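Long-range contacts in uronate isomerase (Bacillus halodurans C-125, PDB 3HKA), which probably catalyses the reversible aldose-ketose isomerisation of hexuronates, binding D-fructuronate beside a zinc ion in an amidohydrolase-superfamily active site: residues Ala167-Asp172 and Glu213-Val218; Met220-Pro225 and Ile253-Met258; Met257-Lys262 and Phe296-Leu301. All coordinates share one frame; numbering follows the deposited sequence.

The three contacts follow one another along the chain and across one curved sheet of the barrel. Interaction 1 joins the stretch running into strand 169-170 to the end of helix 198-215; strand 220-224 comes next and pairs with strand 255-262 in interaction 2, and the latter strand pairs with 296-300 in interaction 3. The centres of interactions 1 and 2 lie about 11 Å apart, those of interactions 2 and 3 about 7 Å, and those of interactions 1 and 3 about 18 Å. Interactions 2 and 3 share M257 and M258. A221 N probably hydrogen-bonds L169 O, and L297 N probably F255 O. Successive strands thus deliver R170, S223 and M258 to one D-fructuronate pocket.

Interaction 1: Ala167-Asp172 and Glu213-Val218; sequences AALRLD and ERMDPV. With FIX (D-fructuronic acid), chain D.
A167, L169, M215, P217 and V218 form a buried seam where the end of helix 198-215 meets the chain entering strand 169-170, in the barrel wall beside the sugar pocket. V218 N donates to A167 O at 2.8 Å, with the CA-H of P217 making a further, weaker C-H...O contact to the same oxygen. A bridging water accepts from A167 N and donates to D216 O. D216 has positive phi, which turns the chain out of the helix toward P217. Alanine suits position 167, because its methyl CB lies only 3.7 Å from M215 CB. The long, flexible M215 reaches on, SD meeting L169 CD1 at 4.1 Å with the two side chains nearly perpendicular, while the P217 ring sets CB near L169 CB.

Beyond this seam R170 extends from the strand to the ligand. Its chain, with CG anti to N (chi1 -172°), turns at the CB-CG bond (chi2 58°), bringing NH1 to O1A of D-fructuronate at 3.1 Å and NH2 to O1B at 2.6 Å. The adjacent NE/NH2 edge grips D172 side-on, NH2 serving both carboxylates: NE meets OD1 at 2.6 Å and NH2 meets OD2 at 3.2 Å, both from above the carboxylate plane. A leucine in place of this arginine would probably leave the sugar carboxylate without its paired donors and D172 without its salt-bridge mate. With D172 fixing the rotation of the guanidinium, two parallel N-H groups face the sugar carboxylate, which is consistent with recognition of this end of the sugar by charge and by the paired geometry of the donors.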
loop_
_atom_site.group_PDB
_atom_site.type_symbol
_atom_site.label_atom_id
_atom_site.label_comp_id
_atom_site.label_asym_id
_atom_site.label_seq_id
_atom_site.Cartn_x
_atom_site.Cartn_y
_atom_site.Cartn_z
ATOM N N ALA A 167 23.209 -16.835 19.654
ATOM C CA ALA A 167 23.138 -17.636 18.447
ATOM C C ALA A 167 21.707 -17.872 17.975
ATOM O O ALA A 167 20.768 -17.922 18.771
ATOM C CB ALA A 167 23.834 -18.969 18.676
ATOM N N ALA A 168 21.562 -17.997 16.662
ATOM C CA ALA A 168 20.282 -18.278 16.028
ATOM C C ALA A 168 20.651 -19.256 14.925
ATOM O O ALA A 168 21.415 -18.915 14.022
ATOM C CB ALA A 168 19.673 -17.007 15.438
ATOM N N LEU A 169 20.125 -20.473 15.011
ATOM C CA LEU A 169 20.421 -21.514 14.031
ATOM C C LEU A 169 19.757 -21.294 12.662
ATOM O O LEU A 169 18.581 -21.600 12.478
ATOM C CB LEU A 169 20.012 -22.874 14.609
ATOM C CG LEU A 169 20.184 -24.123 13.743
ATOM C CD1 LEU A 169 21.616 -24.217 13.239
ATOM C CD2 LEU A 169 19.820 -25.352 14.562
ATOM N N ARG A 170 20.523 -20.760 11.711
ATOM C CA ARG A 170 20.031 -20.492 10.355
ATOM C C ARG A 170 20.099 -21.785 9.538
ATOM O O ARG A 170 21.146 -22.437 9.493
ATOM C CB ARG A 170 20.881 -19.397 9.709
ATOM C CG ARG A 170 20.360 -18.889 8.382
ATOM C CD ARG A 170 18.938 -18.330 8.495
ATOM N NE ARG A 170 18.534 -17.777 7.210
ATOM C CZ ARG A 170 18.561 -16.487 6.905
ATOM N NH1 ARG A 170 18.951 -15.594 7.802
ATOM N NH2 ARG A 170 18.253 -16.097 5.678
ATOM N N LEU A 171 18.996 -22.138 8.873
ATOM C CA LEU A 171 18.920 -23.395 8.130
ATOM C C LEU A 171 18.544 -23.373 6.645
ATOM O O LEU A 171 18.132 -24.399 6.105
ATOM C CB LEU A 171 17.944 -24.326 8.861
ATOM C CG LEU A 171 18.269 -24.620 10.333
ATOM C CD1 LEU A 171 17.054 -25.219 11.043
ATOM C CD2 LEU A 171 19.460 -25.571 10.402
ATOM N N ASP A 172 18.686 -22.235 5.979
ATOM C CA ASP A 172 18.329 -22.153 4.560
ATOM C C ASP A 172 18.840 -23.316 3.701
ATOM O O ASP A 172 18.087 -23.897 2.917
ATOM C CB ASP A 172 18.822 -20.827 3.972
ATOM C CG ASP A 172 18.059 -19.634 4.516
ATOM O OD1 ASP A 172 17.633 -19.696 5.688
ATOM O OD2 ASP A 172 17.898 -18.635 3.777
ATOM N N GLU A 213 22.318 -28.005 20.673
ATOM C CA GLU A 213 23.146 -28.267 21.843
ATOM C C GLU A 213 24.427 -27.435 21.814
ATOM O O GLU A 213 24.878 -26.939 22.845
ATOM C CB GLU A 213 23.512 -29.753 21.904
ATOM C CG GLU A 213 24.388 -30.123 23.088
ATOM C CD GLU A 213 24.860 -31.565 23.041
ATOM O OE1 GLU A 213 24.003 -32.473 22.956
ATOM O OE2 GLU A 213 26.090 -31.790 23.095
ATOM N N ARG A 214 25.004 -27.285 20.624
ATOM C CA ARG A 214 26.243 -26.529 20.453
ATOM C C ARG A 214 26.069 -25.015 20.561
ATOM O O ARG A 214 26.819 -24.347 21.269
ATOM C CB ARG A 214 26.874 -26.871 19.096
ATOM C CG ARG A 214 28.227 -27.584 19.166
ATOM C CD ARG A 214 29.396 -26.608 19.318
ATOM N NE ARG A 214 29.284 -25.783 20.519
ATOM C CZ ARG A 214 30.135 -24.817 20.857
ATOM N NH1 ARG A 214 31.182 -24.537 20.088
ATOM N NH2 ARG A 214 29.936 -24.119 21.968
ATOM N N MET A 215 25.069 -24.479 19.869
ATOM C CA MET A 215 24.833 -23.039 19.858
ATOM C C MET A 215 23.916 -22.474 20.932
ATOM O O MET A 215 24.051 -21.306 21.301
ATOM C CB MET A 215 24.266 -22.617 18.504
ATOM C CG MET A 215 25.095 -22.996 17.295
ATOM S SD MET A 215 24.219 -22.469 15.809
ATOM C CE MET A 215 25.485 -22.748 14.533
ATOM N N ASP A 216 22.982 -23.285 21.427
ATOM C CA ASP A 216 22.023 -22.804 22.420
ATOM C C ASP A 216 21.366 -21.570 21.792
ATOM O O ASP A 216 21.335 -20.484 22.382
ATOM C CB ASP A 216 22.743 -22.433 23.722
ATOM C CG ASP A 216 21.789 -21.959 24.797
ATOM O OD1 ASP A 216 20.670 -22.510 24.881
ATOM O OD2 ASP A 216 22.158 -21.044 25.563
ATOM N N PRO A 217 20.820 -21.732 20.575
ATOM C CA PRO A 217 20.169 -20.645 19.836
ATOM C C PRO A 217 18.880 -20.151 20.463
ATOM O O PRO A 217 18.154 -20.919 21.085
ATOM C CB PRO A 217 19.922 -21.271 18.472
ATOM C CG PRO A 217 19.518 -22.661 18.856
ATOM C CD PRO A 217 20.551 -23.028 19.920
ATOM N N VAL A 218 18.601 -18.864 20.286
ATOM C CA VAL A 218 17.373 -18.287 20.809
ATOM C C VAL A 218 16.210 -18.689 19.891
ATOM O O VAL A 218 15.043 -18.634 20.282
ATOM C CB VAL A 218 17.486 -16.753 20.919
ATOM C CG1 VAL A 218 18.469 -16.402 22.027
ATOM C CG2 VAL A 218 17.958 -16.152 19.602
HETATM O O1A FIX D . 18.821 -12.712 6.733
HETATM C C1 FIX D . 18.605 -12.698 5.496
HETATM O O1B FIX D . 18.418 -13.699 4.781
HETATM C C2 FIX D . 18.564 -11.325 4.796
HETATM O O2 FIX D . 18.303 -10.308 5.770
HETATM C C3 FIX D . 19.900 -11.061 4.056
HETATM O O3 FIX D . 20.124 -12.130 3.113
HETATM C C4 FIX D . 19.992 -9.733 3.245
HETATM O O4 FIX D . 21.131 -9.761 2.366
HETATM C C5 FIX D . 20.104 -8.473 4.149
HETATM O O5 FIX D . 20.732 -8.505 5.214
HETATM C C6 FIX D . 19.436 -7.172 3.724
HETATM O O6 FIX D . 19.164 -6.335 4.842
HETATM O O HOH W 1 22.847 -17.963 22.129
#

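Interaction 2: Met220-Pro225 and Ile253-Met258; sequences MAVSLP and IPFAMM. With FIX (D-fructuronic acid), chain D.
M220 O receives the backbone N-H of A256 at 2.7 Å and almost straight (177°), while the CA-H of F255 and the ring atom F255 CD1 also lie against it. The bond belongs to a beta-alpha-beta unit of the barrel, in which strand 220-224, helix 235-250 and strand 255-262 follow in turn and the two strands run parallel; the axes of their short segments come within 4.7 Å. Bonds from M220 N to P254 O, V222 N to A256 O, M258 N to V222 O and L224 N to M258 O continue the ladder, the last at 2.7 Å with its donor tilted from the carbonyl plane.

M220, V222, F255 and M257 face the surrounding helices, where bulky apolar groups fit. F255 has CG anti to the backbone N (chi1 178°), which swings the ring across toward the neighbouring strand; CZ meets V222 CG1 obliquely at 3.6 Å, and CG of M257 lies over one ring face near the rim. M220 packs on L244 and A248 of helix 235-250, and L224 sends CD1 across to M257 CB at 4.1 Å.

On the opposite face, A221 and A256 touch methyl to methyl at 3.8 Å, small residues whose CB atoms pack in direct contact. Further along the same face stand two pocket residues, S223 and M258. S223 OG is hydrogen-bonded to D172 OD2, tying the strand to the residue that holds R170. M258, unbranched and bent at its thioether, passes close to H26 and places its terminal CE 3.1 Å from O1A of D-fructuronate.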
loop_
_atom_site.group_PDB
_atom_site.type_symbol
_atom_site.label_atom_id
_atom_site.label_comp_id
_atom_site.label_asym_id
_atom_site.label_seq_id
_atom_site.Cartn_x
_atom_site.Cartn_y
_atom_site.Cartn_z
ATOM N N MET A 220 15.441 -20.912 15.697
ATOM C CA MET A 220 15.922 -21.477 14.443
ATOM C C MET A 220 15.294 -20.588 13.377
ATOM O O MET A 220 14.172 -20.109 13.555
ATOM C CB MET A 220 15.461 -22.926 14.286
ATOM C CG MET A 220 16.189 -23.894 15.214
ATOM S SD MET A 220 15.762 -25.619 14.937
ATOM C CE MET A 220 14.272 -25.776 15.970
ATOM N N ALA A 221 16.000 -20.355 12.275
ATOM C CA ALA A 221 15.474 -19.469 11.245
ATOM C C ALA A 221 15.689 -19.920 9.806
ATOM O O ALA A 221 16.543 -20.766 9.516
ATOM C CB ALA A 221 16.066 -18.081 11.433
ATOM N N VAL A 222 14.903 -19.334 8.906
ATOM C CA VAL A 222 14.996 -19.635 7.483
ATOM C C VAL A 222 14.365 -18.495 6.690
ATOM O O VAL A 222 13.386 -17.892 7.138
ATOM C CB VAL A 222 14.259 -20.958 7.135
ATOM C CG1 VAL A 222 12.748 -20.778 7.278
ATOM C CG2 VAL A 222 14.608 -21.396 5.715
ATOM N N SER A 223 14.944 -18.167 5.537
ATOM C CA SER A 223 14.368 -17.130 4.688
ATOM C C SER A 223 13.686 -17.951 3.605
ATOM O O SER A 223 14.218 -18.970 3.165
ATOM C CB SER A 223 15.444 -16.194 4.108
ATOM O OG SER A 223 16.264 -16.827 3.150
ATOM N N LEU A 224 12.500 -17.522 3.193
ATOM C CA LEU A 224 11.720 -18.271 2.219
ATOM C C LEU A 224 11.262 -17.460 1.013
ATOM O O LEU A 224 11.132 -16.238 1.082
ATOM C CB LEU A 224 10.516 -18.881 2.941
ATOM C CG LEU A 224 10.887 -19.786 4.121
ATOM C CD1 LEU A 224 9.705 -19.919 5.091
ATOM C CD2 LEU A 224 11.311 -21.152 3.597
ATOM N N PRO A 225 11.001 -18.137 -0.116
ATOM C CA PRO A 225 10.560 -17.468 -1.346
ATOM C C PRO A 225 9.089 -17.055 -1.312
ATOM O O PRO A 225 8.334 -17.525 -0.473
ATOM C CB PRO A 225 10.828 -18.522 -2.415
ATOM C CG PRO A 225 10.470 -19.786 -1.699
ATOM C CD PRO A 225 11.117 -19.594 -0.327
ATOM N N ILE A 253 11.790 -23.886 21.364
ATOM C CA ILE A 253 12.527 -22.883 20.609
ATOM C C ILE A 253 11.637 -22.357 19.484
ATOM O O ILE A 253 11.024 -23.134 18.761
ATOM C CB ILE A 253 13.801 -23.489 19.973
ATOM C CG1 ILE A 253 14.712 -24.059 21.063
ATOM C CG2 ILE A 253 14.539 -22.431 19.173
ATOM C CD1 ILE A 253 15.951 -24.757 20.518
ATOM N N PRO A 254 11.548 -21.027 19.328
ATOM C CA PRO A 254 10.707 -20.481 18.258
ATOM C C PRO A 254 11.289 -20.747 16.871
ATOM O O PRO A 254 12.486 -21.023 16.721
ATOM C CB PRO A 254 10.668 -18.987 18.570
ATOM C CG PRO A 254 10.887 -18.936 20.064
ATOM C CD PRO A 254 11.974 -19.962 20.251
ATOM N N PHE A 255 10.427 -20.667 15.862
ATOM C CA PHE A 255 10.838 -20.858 14.479
ATOM C C PHE A 255 10.620 -19.536 13.753
ATOM O O PHE A 255 9.486 -19.058 13.635
ATOM C CB PHE A 255 10.014 -21.966 13.824
ATOM C CG PHE A 255 10.344 -22.196 12.377
ATOM C CD1 PHE A 255 11.651 -22.057 11.913
ATOM C CD2 PHE A 255 9.356 -22.592 11.483
ATOM C CE1 PHE A 255 11.967 -22.310 10.582
ATOM C CE2 PHE A 255 9.661 -22.851 10.148
ATOM C CZ PHE A 255 10.970 -22.710 9.697
ATOM N N ALA A 256 11.712 -18.938 13.288
ATOM C CA ALA A 256 11.636 -17.664 12.591
ATOM C C ALA A 256 11.592 -17.860 11.086
ATOM O O ALA A 256 12.442 -18.551 10.518
ATOM C CB ALA A 256 12.825 -16.799 12.961
ATOM N N MET A 257 10.593 -17.254 10.450
ATOM C CA MET A 257 10.438 -17.337 9.002
ATOM C C MET A 257 10.497 -15.933 8.402
ATOM O O MET A 257 9.738 -15.046 8.799
ATOM C CB MET A 257 9.099 -17.994 8.631
ATOM C CG MET A 257 8.903 -19.388 9.204
ATOM S SD MET A 257 7.330 -20.139 8.707
ATOM C CE MET A 257 6.223 -19.354 9.846
ATOM N N MET A 258 11.414 -15.735 7.458
ATOM C CA MET A 258 11.560 -14.450 6.783
ATOM C C MET A 258 11.120 -14.755 5.355
ATOM O O MET A 258 11.873 -15.287 4.541
ATOM C CB MET A 258 13.014 -13.984 6.864
ATOM C CG MET A 258 13.565 -14.111 8.281
ATOM S SD MET A 258 14.937 -13.014 8.677
ATOM C CE MET A 258 16.278 -13.944 8.098
HETATM O O1A FIX D . 18.821 -12.712 6.733
HETATM C C1 FIX D . 18.605 -12.698 5.496
HETATM O O1B FIX D . 18.418 -13.699 4.781
HETATM C C2 FIX D . 18.564 -11.325 4.796
HETATM O O2 FIX D . 18.303 -10.308 5.770
HETATM C C3 FIX D . 19.900 -11.061 4.056
HETATM O O3 FIX D . 20.124 -12.130 3.113
HETATM C C4 FIX D . 19.992 -9.733 3.245
HETATM O O4 FIX D . 21.131 -9.761 2.366
HETATM C C5 FIX D . 20.104 -8.473 4.149
HETATM O O5 FIX D . 20.732 -8.505 5.214
HETATM C C6 FIX D . 19.436 -7.172 3.724
HETATM O O6 FIX D . 19.164 -6.335 4.842
#

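Interaction 3: Met257-Lys262 and Phe296-Leu301; sequences MMIGVK and FLVTML. With FIX (D-fructuronic acid), chain D.
T299 presents its methyl to M258, CG2 lying 3.8 Å from both CB and CG of that methionine, against the base of the side chain whose end reaches the sugar pocket. The branch suits the place: OG1, anti to the backbone N (chi1 -165°), bonds to F322 O, and this leaves CG2 to meet the methionine. W325, a further pocket residue, packs against both side chains.

On the helix-facing side, M257 bends at its end so that CE touches both F296 CD1 at 3.7 Å and V298 CG2 at 3.8 Å, approaching the ring obliquely. I259 and M300 lie alongside each other and point the same way, with CG2 of the first 3.9 Å from CE of the second. Beta-branched valine and isoleucine favour the extended backbone here. M257 and F296 pack on L287 of helix 282-290, and I259 on V284.

These side chains hang from adjacent parallel strands of the (beta/alpha)8 barrel of the amidohydrolase superfamily, whose short-segment axes differ by 15°. Four backbone bonds set the register: M257 N to L297 O, T299 N to M257 O, I259 N to T299 O, and L301 N to I259 O at 2.8 Å.

Where the first strand is interrupted, G260 takes a phi of 122°; any CB there would collide with L301 CB and with the preceding carbonyl. L301 lays CD2 3.7 Å from V261 CA. Farther out, M300 O is bonded by Q306 NE2, and the extended K262 makes a salt bridge through NZ with E285 of the second subunit.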
loop_
_atom_site.group_PDB
_atom_site.type_symbol
_atom_site.label_atom_id
_atom_site.label_comp_id
_atom_site.label_asym_id
_atom_site.label_seq_id
_atom_site.Cartn_x
_atom_site.Cartn_y
_atom_site.Cartn_z
ATOM N N MET A 257 10.593 -17.254 10.450
ATOM C CA MET A 257 10.438 -17.337 9.002
ATOM C C MET A 257 10.497 -15.933 8.402
ATOM O O MET A 257 9.738 -15.046 8.799
ATOM C CB MET A 257 9.099 -17.994 8.631
ATOM C CG MET A 257 8.903 -19.388 9.204
ATOM S SD MET A 257 7.330 -20.139 8.707
ATOM C CE MET A 257 6.223 -19.354 9.846
ATOM N N MET A 258 11.414 -15.735 7.458
ATOM C CA MET A 258 11.560 -14.450 6.783
ATOM C C MET A 258 11.120 -14.755 5.355
ATOM O O MET A 258 11.873 -15.287 4.541
ATOM C CB MET A 258 13.014 -13.984 6.864
ATOM C CG MET A 258 13.565 -14.111 8.281
ATOM S SD MET A 258 14.937 -13.014 8.677
ATOM C CE MET A 258 16.278 -13.944 8.098
ATOM N N ILE A 259 9.873 -14.414 5.072
ATOM C CA ILE A 259 9.252 -14.730 3.792
ATOM C C ILE A 259 9.186 -13.636 2.742
ATOM O O ILE A 259 8.912 -12.477 3.054
ATOM C CB ILE A 259 7.819 -15.239 4.054
ATOM C CG1 ILE A 259 7.881 -16.417 5.032
ATOM C CG2 ILE A 259 7.141 -15.631 2.745
ATOM C CD1 ILE A 259 6.596 -16.681 5.778
ATOM N N GLY A 260 9.431 -14.021 1.490
ATOM C CA GLY A 260 9.332 -13.065 0.402
ATOM C C GLY A 260 10.540 -12.817 -0.479
ATOM O O GLY A 260 10.431 -12.086 -1.462
ATOM N N VAL A 261 11.685 -13.412 -0.157
ATOM C CA VAL A 261 12.879 -13.176 -0.964
ATOM C C VAL A 261 13.004 -14.097 -2.181
ATOM O O VAL A 261 12.858 -15.309 -2.070
ATOM C CB VAL A 261 14.176 -13.279 -0.093
ATOM C CG1 VAL A 261 14.298 -14.674 0.517
ATOM C CG2 VAL A 261 15.407 -12.949 -0.937
ATOM N N LYS A 262 13.236 -13.501 -3.347
ATOM C CA LYS A 262 13.431 -14.271 -4.572
ATOM C C LYS A 262 14.938 -14.171 -4.814
ATOM O O LYS A 262 15.442 -13.154 -5.285
ATOM C CB LYS A 262 12.649 -13.662 -5.745
ATOM C CG LYS A 262 12.698 -14.534 -7.003
ATOM C CD LYS A 262 11.734 -14.068 -8.103
ATOM C CE LYS A 262 11.893 -14.944 -9.350
ATOM N NZ LYS A 262 11.064 -14.481 -10.499
ATOM N N PHE A 296 6.222 -18.996 16.504
ATOM C CA PHE A 296 6.724 -18.535 15.217
ATOM C C PHE A 296 7.013 -17.043 15.203
ATOM O O PHE A 296 6.178 -16.237 15.615
ATOM C CB PHE A 296 5.696 -18.824 14.120
ATOM C CG PHE A 296 5.317 -20.269 13.993
ATOM C CD1 PHE A 296 5.944 -21.088 13.056
ATOM C CD2 PHE A 296 4.314 -20.808 14.788
ATOM C CE1 PHE A 296 5.572 -22.419 12.915
ATOM C CE2 PHE A 296 3.936 -22.136 14.655
ATOM C CZ PHE A 296 4.565 -22.947 13.716
ATOM N N LEU A 297 8.205 -16.685 14.739
ATOM C CA LEU A 297 8.608 -15.289 14.591
ATOM C C LEU A 297 8.562 -15.089 13.079
ATOM O O LEU A 297 9.151 -15.875 12.337
ATOM C CB LEU A 297 10.035 -15.070 15.096
ATOM C CG LEU A 297 10.249 -14.853 16.596
ATOM C CD1 LEU A 297 11.683 -15.223 16.965
ATOM C CD2 LEU A 297 9.949 -13.406 16.956
ATOM N N VAL A 298 7.866 -14.055 12.619
ATOM C CA VAL A 298 7.749 -13.824 11.180
ATOM C C VAL A 298 7.970 -12.381 10.749
ATOM O O VAL A 298 7.588 -11.440 11.442
ATOM C CB VAL A 298 6.348 -14.256 10.659
ATOM C CG1 VAL A 298 6.220 -13.973 9.151
ATOM C CG2 VAL A 298 6.125 -15.729 10.923
ATOM N N THR A 299 8.611 -12.224 9.598
ATOM C CA THR A 299 8.828 -10.917 9.007
ATOM C C THR A 299 8.714 -11.182 7.510
ATOM O O THR A 299 9.159 -12.223 7.031
ATOM C CB THR A 299 10.218 -10.322 9.363
ATOM O OG1 THR A 299 10.219 -8.924 9.044
ATOM C CG2 THR A 299 11.347 -11.028 8.582
ATOM N N MET A 300 8.092 -10.267 6.773
ATOM C CA MET A 300 7.927 -10.474 5.342
ATOM C C MET A 300 8.534 -9.343 4.522
ATOM O O MET A 300 8.563 -8.188 4.951
ATOM C CB MET A 300 6.437 -10.675 5.024
ATOM C CG MET A 300 5.844 -11.868 5.780
ATOM S SD MET A 300 4.110 -12.222 5.411
ATOM C CE MET A 300 4.310 -13.319 3.967
ATOM N N LEU A 301 9.016 -9.692 3.332
ATOM C CA LEU A 301 9.688 -8.745 2.452
ATOM C C LEU A 301 8.813 -7.823 1.599
ATOM O O LEU A 301 9.200 -6.697 1.308
ATOM C CB LEU A 301 10.652 -9.517 1.543
ATOM C CG LEU A 301 11.760 -8.715 0.856
ATOM C CD1 LEU A 301 12.578 -7.979 1.914
ATOM C CD2 LEU A 301 12.650 -9.657 0.038
HETATM O O1A FIX D . 18.821 -12.712 6.733
HETATM C C1 FIX D . 18.605 -12.698 5.496
HETATM O O1B FIX D . 18.418 -13.699 4.781
HETATM C C2 FIX D . 18.564 -11.325 4.796
HETATM O O2 FIX D . 18.303 -10.308 5.770
HETATM C C3 FIX D . 19.900 -11.061 4.056
HETATM O O3 FIX D . 20.124 -12.130 3.113
HETATM C C4 FIX D . 19.992 -9.733 3.245
HETATM O O4 FIX D . 21.131 -9.761 2.366
HETATM C C5 FIX D . 20.104 -8.473 4.149
HETATM O O5 FIX D . 20.732 -8.505 5.214
HETATM C C6 FIX D . 19.436 -7.172 3.724
HETATM O O6 FIX D . 19.164 -6.335 4.842
#